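Local coordinates for protein GNA33 (Neisseria gonorrhoeae FA 1090, PDB 2G5D) that probably cleaves the beta-1,4 linkage between N-acetylmuramic acid and N-acetylglucosamine in peptidoglycan, forming a 1,6-anhydro bond in the muramic acid as a lytic transglycosylase, at residues V355-P360 / K364-L369; Y387-G392 / G400-T405; A55-K60 / G336-A341; P105-V108 / S113-G116; G120-V125 / D393-L398. All coordinates share one frame; numbering follows the deposited sequence.

Contacts 1 and 2 lie wholly within the 3D domain, a family of the double-psi beta-barrel clan, with centres 11 Å apart. Contact 2 has its centre 7 Å from that of contact 5, and the two share helix 393-401; Trp389 N of contact 2 bonds to Tyr121 O of contact 5 at 2.8 Å. Contact 3 brings an N-terminal helix to the barrel and reaches contact 1 through Gln56, whose carboxamide bonds to the backbone of Asn367 and Leu369. Contact 4 is more remote, about 27 Å from contact 5 between centres, yet Ala115 still packs against Thr405 of contact 2. No bound substrate or ligand marks an active site among the five.

Contact 1: residues V355-P360 / K364-L369; sequences VATAHP and KALNRL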
# COMPACT_ATOMS: atom_id res chain seq x y z
N VAL A 355 8.90 1.61 15.22
CA VAL A 355 7.76 2.49 15.46
C VAL A 355 7.32 2.33 16.89
O VAL A 355 6.96 1.24 17.33
CB VAL A 355 6.57 2.22 14.47
CG1 VAL A 355 5.39 3.20 14.71
CG2 VAL A 355 7.02 2.34 13.06
N ALA A 356 7.41 3.45 17.62
CA ALA A 356 6.87 3.62 18.94
C ALA A 356 5.55 4.38 18.84
O ALA A 356 5.51 5.57 18.52
CB ALA A 356 7.88 4.41 19.81
N THR A 357 4.45 3.69 19.13
CA THR A 357 3.13 4.33 19.02
C THR A 357 2.15 3.79 20.06
O THR A 357 2.56 3.30 21.11
CB THR A 357 2.61 4.32 17.52
OG1 THR A 357 1.39 5.05 17.42
CG2 THR A 357 2.45 2.92 16.96
N ALA A 358 0.86 3.94 19.80
CA ALA A 358 -0.18 3.34 20.64
C ALA A 358 -1.02 2.36 19.83
O ALA A 358 -1.35 2.62 18.67
CB ALA A 358 -1.05 4.42 21.25
N HIS A 359 -1.32 1.22 20.44
CA HIS A 359 -2.25 0.24 19.86
C HIS A 359 -3.62 0.88 19.59
O HIS A 359 -4.20 1.48 20.49
CB HIS A 359 -2.37 -0.97 20.78
CG HIS A 359 -3.08 -2.13 20.16
ND1 HIS A 359 -4.45 -2.17 19.98
CD2 HIS A 359 -2.61 -3.31 19.67
CE1 HIS A 359 -4.78 -3.31 19.40
NE2 HIS A 359 -3.68 -4.02 19.21
N PRO A 360 -4.13 0.79 18.34
CA PRO A 360 -5.37 1.45 17.90
C PRO A 360 -6.66 1.11 18.66
O PRO A 360 -7.63 1.86 18.55
CB PRO A 360 -5.50 1.04 16.42
CG PRO A 360 -4.65 -0.15 16.27
CD PRO A 360 -3.50 0.05 17.22
N LYS A 364 -2.69 0.96 24.64
CA LYS A 364 -1.40 0.58 25.24
C LYS A 364 -0.23 0.78 24.27
O LYS A 364 -0.44 0.98 23.06
CB LYS A 364 -1.43 -0.89 25.69
CG LYS A 364 -2.29 -1.22 26.92
CD LYS A 364 -2.32 -2.73 27.11
CE LYS A 364 -3.34 -3.16 28.14
NZ LYS A 364 -3.47 -4.65 28.11
N ALA A 365 0.99 0.68 24.79
CA ALA A 365 2.20 0.90 24.01
C ALA A 365 2.37 -0.16 22.91
O ALA A 365 2.32 -1.37 23.19
CB ALA A 365 3.44 0.95 24.92
N LEU A 366 2.55 0.32 21.68
CA LEU A 366 2.73 -0.53 20.52
C LEU A 366 4.10 -0.20 19.94
O LEU A 366 4.22 0.77 19.23
CB LEU A 366 1.64 -0.24 19.48
CG LEU A 366 1.15 -1.30 18.49
CD1 LEU A 366 1.22 -0.75 17.07
CD2 LEU A 366 1.84 -2.66 18.61
N ASN A 367 5.12 -0.98 20.31
CA ASN A 367 6.53 -0.76 19.89
C ASN A 367 7.02 -1.95 19.08
O ASN A 367 7.05 -3.10 19.56
CB ASN A 367 7.48 -0.52 21.09
CG ASN A 367 7.01 0.60 22.03
OD1 ASN A 367 6.60 1.66 21.61
ND2 ASN A 367 7.10 0.35 23.32
N ARG A 368 7.40 -1.71 17.83
CA ARG A 368 7.58 -2.77 16.87
C ARG A 368 8.70 -2.46 15.90
O ARG A 368 8.75 -1.37 15.36
CB ARG A 368 6.28 -2.95 16.05
CG ARG A 368 5.10 -3.56 16.82
CD ARG A 368 5.02 -5.06 16.56
NE ARG A 368 4.20 -5.73 17.56
CZ ARG A 368 2.90 -5.99 17.46
NH1 ARG A 368 2.20 -5.65 16.36
NH2 ARG A 368 2.28 -6.61 18.47
N LEU A 369 9.60 -3.41 15.69
CA LEU A 369 10.51 -3.31 14.54
C LEU A 369 9.82 -3.87 13.31
O LEU A 369 9.78 -5.10 13.11
CB LEU A 369 11.84 -4.04 14.77
CG LEU A 369 12.86 -3.84 13.64
CD1 LEU A 369 13.19 -2.36 13.50
CD2 LEU A 369 14.10 -4.66 13.94
O HOH W 1 4.93 3.53 22.50
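Thr357 and Leu366 face each other as an antiparallel hydrogen-bonded pair, Thr357 N giving to Leu366 O at 2.9 Å and Leu366 N giving back to Thr357 O at 3.0 Å. Val355 and Arg368 exchange two bonds in the same way, and the non-hydrogen-bonded pair Ala356 and Asn367 between them brings the CA atoms to 4.5 Å. Toward the turn, His359 N meets Lys364 O at 2.8 Å, almost head on to the carbonyl (C=O...N angle 170°).

Apolar contact centres on Leu366. Its CD1 lies 3.9 Å from Thr357 CG2, the two side chains running side by side. The two torsions of Leu366 (chi1 -152°, chi2 -128°) together place CD2 3.7 Å above the centre of the Arg368 guanidinium. The leucine thus covers one face of that flat cation, while NH1 serves Glu337 in a salt bridge and Tyr387 OH in a hydrogen bond. Thr357 suits the seam by being two-sided: its methyl joins the leucine and its hydroxyl bonds to Thr404 and Thr405 of strand 403-413.

Water mediates the polar contact on the other face. Asn367 OD1 bends back to 3.3 Å from Ala356 CA, where the small alanine permits close approach, and one water donates to both OD1 and Thr357 O.

The antiparallel ladder closed by a short turn is a beta hairpin, strands 352-358 and 365-375, in the 3D domain, whose family belongs to the double-psi beta-barrel clan.

Contact 2: residues Y387-G392 / G400-T405; sequences YFWGYG and GKQKTT
Trp389 NE1 donates to Gln402 OE1 across 2.7 Å, a short bond that is somewhat bent (146° at the hydrogen). The carboxamide comes to the edge of the indole, its plane turned 23° from the ring. The indole nitrogen nevertheless stands above the carbonyl plane rather than on a lone pair. OE1 also touches Tyr387, lying 3.5 Å from CB and 3.8 Å from CG, so one oxygen settles between two aromatic residues of the same strand.

The next shell holds these groups in place. Tyr387 and Trp389 stand two apart on strand 384-391 and both direct their side chains toward Gln402. Tyr387 CE2 lies 3.4 Å above the centre of the indole, which would limit the ring's freedom to move. Pro360 packs on both partners: its CG is 3.5 Å from Trp389 CZ2, and its CD is 3.4 Å from Gln402 NE2. Gln402 itself sits where helix 393-401 gives way to strand 403-413. Its extended start, with CG anti to the backbone N (chi1 -173°), followed by a bend at CG, sends the amide back to the strand. Ala395, Leu398 and Ala399 of the helix also pack on the indole.

Chemically, glutamine suits this place because it offers an acceptor without a formal charge. A buried indole N-H is satisfied, and that N-H, directed at OE1, would be expected to polarise the amide carbonyl modestly.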
# COMPACT_ATOMS: atom_id res chain seq x y z
N TYR A 387 0.59 1.59 8.93
CA TYR A 387 0.95 0.35 9.59
C TYR A 387 0.13 -0.78 8.97
O TYR A 387 -1.10 -0.73 9.00
CB TYR A 387 0.68 0.52 11.10
CG TYR A 387 1.14 -0.64 11.92
CD1 TYR A 387 2.42 -0.67 12.47
CD2 TYR A 387 0.31 -1.72 12.16
CE1 TYR A 387 2.86 -1.76 13.22
CE2 TYR A 387 0.74 -2.81 12.91
CZ TYR A 387 2.01 -2.82 13.43
OH TYR A 387 2.41 -3.89 14.19
N PHE A 388 0.79 -1.77 8.35
CA PHE A 388 0.05 -2.84 7.70
C PHE A 388 -0.38 -3.91 8.70
O PHE A 388 0.45 -4.58 9.31
CB PHE A 388 0.82 -3.45 6.50
CG PHE A 388 0.06 -4.54 5.80
CD1 PHE A 388 -1.15 -4.27 5.16
CD2 PHE A 388 0.53 -5.85 5.82
CE1 PHE A 388 -1.87 -5.26 4.55
CE2 PHE A 388 -0.19 -6.85 5.20
CZ PHE A 388 -1.39 -6.55 4.56
N TRP A 389 -1.69 -4.06 8.87
CA TRP A 389 -2.22 -4.96 9.88
C TRP A 389 -2.40 -6.42 9.45
O TRP A 389 -2.54 -7.29 10.31
CB TRP A 389 -3.50 -4.40 10.49
CG TRP A 389 -3.23 -3.38 11.56
CD1 TRP A 389 -3.37 -2.02 11.46
CD2 TRP A 389 -2.76 -3.64 12.89
NE1 TRP A 389 -3.02 -1.42 12.65
CE2 TRP A 389 -2.66 -2.39 13.55
CE3 TRP A 389 -2.43 -4.81 13.59
CZ2 TRP A 389 -2.21 -2.28 14.88
CZ3 TRP A 389 -2.00 -4.69 14.93
CH2 TRP A 389 -1.90 -3.43 15.55
N GLY A 390 -2.34 -6.71 8.15
CA GLY A 390 -2.54 -8.06 7.66
C GLY A 390 -3.88 -8.19 6.97
O GLY A 390 -4.51 -7.19 6.61
N TYR A 391 -4.33 -9.44 6.83
CA TYR A 391 -5.53 -9.74 6.07
C TYR A 391 -6.69 -10.11 6.98
O TYR A 391 -6.49 -10.62 8.08
CB TYR A 391 -5.23 -10.84 5.03
CG TYR A 391 -5.61 -12.27 5.42
CD1 TYR A 391 -4.64 -13.18 5.90
CD2 TYR A 391 -6.91 -12.73 5.27
CE1 TYR A 391 -4.99 -14.51 6.23
CE2 TYR A 391 -7.28 -14.04 5.59
CZ TYR A 391 -6.32 -14.92 6.08
OH TYR A 391 -6.71 -16.22 6.39
N GLY A 392 -7.92 -9.85 6.53
CA GLY A 392 -9.10 -10.29 7.24
C GLY A 392 -9.80 -9.22 8.05
O GLY A 392 -9.35 -8.07 8.11
N GLY A 400 -8.72 0.78 10.66
CA GLY A 400 -9.60 1.96 10.71
C GLY A 400 -9.57 2.74 12.02
O GLY A 400 -9.87 3.93 12.04
N LYS A 401 -9.22 2.05 13.10
CA LYS A 401 -9.14 2.65 14.43
C LYS A 401 -7.78 3.33 14.71
O LYS A 401 -7.61 4.03 15.72
CB LYS A 401 -9.45 1.60 15.51
CG LYS A 401 -10.93 1.21 15.56
CD LYS A 401 -11.35 0.66 16.92
CE LYS A 401 -12.66 -0.09 16.81
NZ LYS A 401 -13.27 -0.38 18.14
N GLN A 402 -6.83 3.13 13.79
CA GLN A 402 -5.49 3.66 13.92
C GLN A 402 -5.33 5.09 13.40
O GLN A 402 -5.35 5.34 12.18
CB GLN A 402 -4.50 2.74 13.23
CG GLN A 402 -3.09 3.14 13.48
CD GLN A 402 -2.25 2.00 13.91
OE1 GLN A 402 -2.05 1.04 13.16
NE2 GLN A 402 -1.75 2.07 15.14
N LYS A 403 -5.19 6.03 14.34
CA LYS A 403 -4.82 7.42 14.06
C LYS A 403 -4.11 8.02 15.29
O LYS A 403 -4.74 8.67 16.14
CB LYS A 403 -6.04 8.27 13.65
CG LYS A 403 -7.42 7.66 13.95
CD LYS A 403 -8.01 8.10 15.29
CE LYS A 403 -9.28 7.30 15.59
NZ LYS A 403 -10.00 7.76 16.81
N THR A 404 -2.80 7.78 15.36
CA THR A 404 -2.00 7.94 16.59
C THR A 404 -0.69 8.71 16.37
O THR A 404 -0.11 8.69 15.28
CB THR A 404 -1.60 6.55 17.21
OG1 THR A 404 -0.88 5.75 16.25
CG2 THR A 404 -2.80 5.78 17.67
N THR A 405 -0.23 9.36 17.44
CA THR A 405 1.12 9.90 17.47
C THR A 405 2.11 8.73 17.46
O THR A 405 1.87 7.69 18.08
CB THR A 405 1.35 10.77 18.73
OG1 THR A 405 0.43 11.86 18.71
CG2 THR A 405 2.76 11.32 18.77

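Contact 3: residues A55-K60 / G336-A341; sequences AQDFAK and GEYAGA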
# COMPACT_ATOMS: atom_id res chain seq x y z
N ALA A 55 12.49 -6.63 24.27
CA ALA A 55 11.34 -7.54 24.23
C ALA A 55 10.69 -7.78 22.85
O ALA A 55 9.65 -8.46 22.74
CB ALA A 55 10.30 -7.10 25.27
N GLN A 56 11.30 -7.27 21.79
CA GLN A 56 10.80 -7.51 20.43
C GLN A 56 10.76 -8.98 20.01
O GLN A 56 11.63 -9.77 20.35
CB GLN A 56 11.62 -6.76 19.39
CG GLN A 56 11.46 -5.24 19.41
CD GLN A 56 10.01 -4.84 19.30
OE1 GLN A 56 9.38 -5.05 18.26
NE2 GLN A 56 9.46 -4.29 20.39
N ASP A 57 9.75 -9.31 19.21
CA ASP A 57 9.74 -10.58 18.48
C ASP A 57 10.59 -10.36 17.22
O ASP A 57 10.08 -10.14 16.10
CB ASP A 57 8.30 -11.00 18.17
CG ASP A 57 8.20 -12.43 17.71
OD1 ASP A 57 9.22 -13.02 17.28
OD2 ASP A 57 7.10 -12.97 17.79
N PHE A 58 11.91 -10.40 17.42
CA PHE A 58 12.88 -10.23 16.35
C PHE A 58 12.86 -11.38 15.33
O PHE A 58 13.37 -11.23 14.21
CB PHE A 58 14.31 -10.08 16.91
CG PHE A 58 14.57 -8.78 17.61
CD1 PHE A 58 14.68 -8.76 19.00
CD2 PHE A 58 14.71 -7.59 16.91
CE1 PHE A 58 14.93 -7.56 19.69
CE2 PHE A 58 14.96 -6.36 17.61
CZ PHE A 58 15.08 -6.35 18.98
N ALA A 59 12.30 -12.54 15.69
CA ALA A 59 12.13 -13.62 14.69
C ALA A 59 11.18 -13.13 13.59
O ALA A 59 11.43 -13.31 12.39
CB ALA A 59 11.57 -14.90 15.35
N LYS A 60 10.09 -12.50 14.03
CA LYS A 60 9.09 -11.98 13.11
C LYS A 60 9.64 -10.82 12.26
O LYS A 60 9.39 -10.79 11.05
CB LYS A 60 7.78 -11.64 13.85
CG LYS A 60 6.92 -12.86 14.07
CD LYS A 60 5.63 -12.59 14.84
CE LYS A 60 4.98 -13.89 15.33
NZ LYS A 60 5.96 -14.81 16.05
N GLY A 336 1.80 -9.23 7.71
CA GLY A 336 0.92 -8.58 8.69
C GLY A 336 1.61 -8.23 9.99
O GLY A 336 2.30 -9.09 10.59
N GLU A 337 1.46 -6.96 10.39
CA GLU A 337 1.99 -6.42 11.66
C GLU A 337 3.49 -6.10 11.71
O GLU A 337 3.95 -5.56 12.73
CB GLU A 337 1.66 -7.33 12.83
CG GLU A 337 0.23 -7.26 13.26
CD GLU A 337 -0.06 -8.23 14.37
OE1 GLU A 337 -0.80 -9.18 14.12
OE2 GLU A 337 0.45 -8.06 15.49
N TYR A 338 4.20 -6.41 10.62
CA TYR A 338 5.66 -6.31 10.51
C TYR A 338 6.09 -5.61 9.23
O TYR A 338 7.24 -5.71 8.79
CB TYR A 338 6.32 -7.70 10.69
CG TYR A 338 6.28 -8.08 12.15
CD1 TYR A 338 5.23 -8.85 12.67
CD2 TYR A 338 7.26 -7.61 13.02
CE1 TYR A 338 5.16 -9.12 14.05
CE2 TYR A 338 7.21 -7.88 14.38
CZ TYR A 338 6.18 -8.62 14.89
OH TYR A 338 6.19 -8.86 16.25
N ALA A 339 5.16 -4.88 8.64
CA ALA A 339 5.43 -4.06 7.46
C ALA A 339 4.66 -2.75 7.54
O ALA A 339 3.64 -2.64 8.22
CB ALA A 339 5.10 -4.81 6.16
N GLY A 340 5.19 -1.74 6.87
CA GLY A 340 4.50 -0.46 6.81
C GLY A 340 4.77 0.32 5.56
O GLY A 340 5.71 0.02 4.82
N ALA A 341 3.90 1.30 5.29
CA ALA A 341 4.11 2.27 4.22
C ALA A 341 4.72 3.58 4.75
O ALA A 341 4.34 4.07 5.82
CB ALA A 341 2.80 2.55 3.42
O HOH W 2 7.69 -7.38 18.09
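Lys60 lays the aliphatic part of its side chain across one face of the Tyr338 ring. CB sits 3.6 Å from the ring centroid, only 15° off the ring normal, making a CH-pi contact. The two side chains cross at a slant, and Lys60 CD comes to 3.6 Å from Tyr338 CE1. A lysine suits the position because its methylenes can cover the ring while its amine goes elsewhere: a bend at the last torsion (chi4 49°) takes NZ to Asp57 OD2, a salt bridge of 2.8 Å on the syn side of the carboxylate, though out of its plane.

Asp57 meets the tyrosine at its hydroxyl end, with CB 3.6 Å from Tyr338 OH. It is also the N-cap of the helix, OD1 accepting a weak bond from Lys60 N. In the plane of the ring, at the hydroxyl edge, a water lies 2.8 Å from Tyr338 OH. It accepts from Asp57 N at 3.0 Å and donates to Gln56 OE1 at 2.9 Å, so one water links the phenol oxygen to the start of the helix.

Tyr338 immediately precedes strand 339-342 and touches Arg368 of strand 365-375, while Ser64 of helix 58-72 bonds to its carbonyl. Phe58 of the same helix packs on helix 92-102 and on Leu369 of strand 365-375.

Contact 4: residues P105-V108 / S113-G116; sequences PWQV and SLAG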
# COMPACT_ATOMS: atom_id res chain seq x y z
N PRO A 105 20.72 2.56 14.23
CA PRO A 105 19.46 3.29 14.28
C PRO A 105 19.62 4.81 14.11
O PRO A 105 20.47 5.45 14.75
CB PRO A 105 18.90 2.95 15.68
CG PRO A 105 19.89 2.03 16.33
CD PRO A 105 21.19 2.24 15.59
N TRP A 106 18.81 5.38 13.23
CA TRP A 106 18.76 6.83 13.00
C TRP A 106 17.39 7.32 13.42
O TRP A 106 16.40 7.07 12.73
CB TRP A 106 18.97 7.19 11.53
CG TRP A 106 20.33 6.80 11.01
CD1 TRP A 106 20.73 5.55 10.63
CD2 TRP A 106 21.45 7.67 10.83
NE1 TRP A 106 22.03 5.59 10.20
CE2 TRP A 106 22.50 6.87 10.30
CE3 TRP A 106 21.68 9.05 11.02
CZ2 TRP A 106 23.76 7.41 9.97
CZ3 TRP A 106 22.94 9.59 10.69
CH2 TRP A 106 23.96 8.76 10.19
N GLN A 107 17.36 8.03 14.55
CA GLN A 107 16.13 8.68 15.02
C GLN A 107 15.72 9.80 14.05
O GLN A 107 16.57 10.59 13.61
CB GLN A 107 16.31 9.23 16.42
CG GLN A 107 15.04 9.84 16.96
CD GLN A 107 15.11 10.15 18.43
OE1 GLN A 107 16.08 10.74 18.91
NE2 GLN A 107 14.06 9.78 19.17
N VAL A 108 14.44 9.86 13.72
CA VAL A 108 13.93 10.74 12.65
C VAL A 108 13.16 11.93 13.23
O VAL A 108 12.22 11.74 14.02
CB VAL A 108 13.06 9.95 11.62
CG1 VAL A 108 12.59 10.88 10.48
CG2 VAL A 108 13.83 8.74 11.03
N SER A 113 10.27 18.14 14.87
CA SER A 113 9.47 17.30 15.75
C SER A 113 9.73 15.81 15.54
O SER A 113 9.69 15.30 14.42
CB SER A 113 7.98 17.62 15.60
OG SER A 113 7.20 16.82 16.48
N LEU A 114 10.03 15.14 16.65
CA LEU A 114 10.13 13.68 16.67
C LEU A 114 8.76 13.02 16.49
O LEU A 114 8.66 11.87 16.07
CB LEU A 114 10.79 13.21 17.99
CG LEU A 114 12.31 13.47 18.11
CD1 LEU A 114 12.83 13.07 19.47
CD2 LEU A 114 13.09 12.74 17.00
N ALA A 115 7.70 13.77 16.81
CA ALA A 115 6.35 13.21 16.81
C ALA A 115 5.73 13.27 15.43
O ALA A 115 5.80 14.31 14.75
CB ALA A 115 5.47 13.95 17.82
N GLY A 116 5.13 12.16 15.01
CA GLY A 116 4.48 12.07 13.70
C GLY A 116 3.22 11.24 13.75
O GLY A 116 2.68 10.94 14.82
O HOH W 3 10.48 10.10 15.56
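Gln107 and Leu114 meet side chain against side chain, crossing at about a right angle. From CB the glutamine sets off with CG anti to the backbone N (chi1 -177°) and stays extended, which projects it from strand 103-110 past the leucine. CG is the first atom to make contact, 3.5 Å from Leu114 CD2. CD follows at 3.6 Å from the same methyl. At the tip the amide lies against the other methyl: NE2 comes to 3.5 Å from Leu114 CD1, whereas OE1 is less close, at 4.0 Å from that carbon. The long, flexible glutamine can therefore pass CG and its amide across the leucine's two methyls.

Leu114 has a second partner in the backbone. Its CD2 is 3.3 Å from Val108 O, so this methyl touches both the strand's carbonyl oxygen and the glutamine CG. Its other surroundings include Tyr407 of strand 403-413, while Gln107 also touches Trp409 of that strand.

The loop bearing Leu114, between strands 103-110 and 116-129, is shaped locally by Ser113, whose OG accepts from Ala115 N at 3.1 Å, an ST turn. A water lies near both segments, 2.8 Å from Val108 O and within bonding distance of Leu114 O; because other acceptors compete for its protons, it need not serve both at once.

Direct contact here is thus van der Waals packing between a polar residue's shaft and a leucine fork. No direct hydrogen bond crosses, and any polar link between the two carbonyls would go through this one contested water.

Contact 5: residues G120-V125 / D393-L398; sequences GYYEPV and DEAGEL
The Tyr122 ring takes the backbone of Gly396 on one face and a water at its edge. Gly396 CA lies 3.4 Å from the ring centroid and 7° off the normal, a CH-pi contact almost directly over the centre. Gly396 N joins it over the same face, 3.5 Å from Tyr122 CD1. Glycine suits this point of the helix because, without a side chain, its bare backbone can settle flat against the ring. Tyr122 holds CG between its backbone N and carbonyl carbon (chi1 84°), a demanding position that turns the ring under the helix. At the base of the ring, Tyr122 CB touches Ala395 CB at 4.0 Å.

The water in the ring plane also spans the segments. It accepts from Val125 N at 2.9 Å and donates to Asp393 OD1 at 2.9 Å. Although the CB of Asp393 points away, the carboxylate swings back to the strand; its negative charge would also interact favourably with the helix N-terminus.

Helix 393-401, which follows strand 384-391, thus packs on the Tyr122 region of the parallel neighbour strand 116-129, joining sequence of the MltA-specific insert family to the barrel-type 3D domain.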
# COMPACT_ATOMS: atom_id res chain seq x y z
N GLY A 120 -3.32 3.09 9.84
CA GLY A 120 -3.31 1.65 9.59
C GLY A 120 -4.00 1.24 8.30
O GLY A 120 -4.99 1.85 7.90
N TYR A 121 -3.48 0.22 7.64
CA TYR A 121 -4.15 -0.33 6.48
C TYR A 121 -4.13 -1.84 6.54
O TYR A 121 -3.44 -2.42 7.37
CB TYR A 121 -3.58 0.20 5.15
CG TYR A 121 -2.18 -0.22 4.75
CD1 TYR A 121 -1.96 -0.96 3.58
CD2 TYR A 121 -1.06 0.18 5.49
CE1 TYR A 121 -0.68 -1.30 3.17
CE2 TYR A 121 0.22 -0.16 5.09
CZ TYR A 121 0.41 -0.90 3.95
OH TYR A 121 1.69 -1.22 3.58
N TYR A 122 -4.89 -2.47 5.64
CA TYR A 122 -5.08 -3.91 5.67
C TYR A 122 -5.53 -4.50 4.33
O TYR A 122 -5.86 -3.76 3.40
CB TYR A 122 -6.08 -4.29 6.78
CG TYR A 122 -7.54 -4.19 6.40
CD1 TYR A 122 -8.33 -5.34 6.29
CD2 TYR A 122 -8.14 -2.95 6.17
CE1 TYR A 122 -9.66 -5.24 5.93
CE2 TYR A 122 -9.46 -2.85 5.82
CZ TYR A 122 -10.22 -3.99 5.71
OH TYR A 122 -11.53 -3.87 5.37
N GLU A 123 -5.51 -5.82 4.26
CA GLU A 123 -5.98 -6.56 3.11
C GLU A 123 -7.38 -7.12 3.37
O GLU A 123 -7.55 -8.03 4.18
CB GLU A 123 -5.00 -7.67 2.73
CG GLU A 123 -5.43 -8.43 1.46
CD GLU A 123 -4.55 -9.62 1.13
OE1 GLU A 123 -3.71 -10.01 1.97
OE2 GLU A 123 -4.71 -10.19 0.03
N PRO A 124 -8.41 -6.59 2.68
CA PRO A 124 -9.76 -7.11 2.97
C PRO A 124 -10.02 -8.53 2.46
O PRO A 124 -9.46 -8.96 1.45
CB PRO A 124 -10.68 -6.11 2.26
CG PRO A 124 -9.85 -5.51 1.19
CD PRO A 124 -8.42 -5.53 1.66
N VAL A 125 -10.85 -9.26 3.22
CA VAL A 125 -11.48 -10.52 2.78
C VAL A 125 -12.94 -10.22 2.42
O VAL A 125 -13.65 -9.58 3.17
CB VAL A 125 -11.39 -11.63 3.89
CG1 VAL A 125 -12.17 -12.90 3.49
CG2 VAL A 125 -9.96 -11.98 4.14
N ASP A 393 -10.89 -9.63 8.70
CA ASP A 393 -11.85 -8.76 9.39
C ASP A 393 -11.26 -8.07 10.61
O ASP A 393 -11.54 -6.90 10.85
CB ASP A 393 -13.09 -9.55 9.81
CG ASP A 393 -14.03 -9.89 8.64
OD1 ASP A 393 -13.77 -9.49 7.48
OD2 ASP A 393 -15.05 -10.57 8.89
N GLU A 394 -10.45 -8.81 11.36
CA GLU A 394 -9.80 -8.31 12.59
C GLU A 394 -8.81 -7.21 12.29
O GLU A 394 -8.84 -6.16 12.93
CB GLU A 394 -9.10 -9.45 13.34
CG GLU A 394 -10.05 -10.53 13.93
CD GLU A 394 -10.71 -11.41 12.86
OE1 GLU A 394 -10.22 -11.46 11.71
OE2 GLU A 394 -11.73 -12.06 13.19
N ALA A 395 -7.94 -7.47 11.31
CA ALA A 395 -7.02 -6.48 10.76
C ALA A 395 -7.74 -5.23 10.27
O ALA A 395 -7.20 -4.12 10.39
CB ALA A 395 -6.19 -7.11 9.62
N GLY A 396 -8.95 -5.40 9.73
CA GLY A 396 -9.81 -4.29 9.30
C GLY A 396 -10.24 -3.36 10.41
O GLY A 396 -10.11 -2.14 10.31
N GLU A 397 -10.76 -3.95 11.49
CA GLU A 397 -11.06 -3.23 12.74
C GLU A 397 -9.86 -2.42 13.28
O GLU A 397 -10.00 -1.23 13.58
CB GLU A 397 -11.55 -4.21 13.79
CG GLU A 397 -13.00 -4.66 13.56
CD GLU A 397 -13.26 -6.12 13.91
OE1 GLU A 397 -12.63 -6.63 14.87
OE2 GLU A 397 -14.09 -6.77 13.22
N LEU A 398 -8.70 -3.06 13.38
CA LEU A 398 -7.47 -2.40 13.82
C LEU A 398 -7.06 -1.23 12.94
O LEU A 398 -6.76 -0.15 13.45
CB LEU A 398 -6.31 -3.39 13.93
CG LEU A 398 -6.49 -4.43 15.04
CD1 LEU A 398 -5.62 -5.65 14.80
CD2 LEU A 398 -6.20 -3.82 16.39
O HOH W 4 -11.80 -8.24 5.80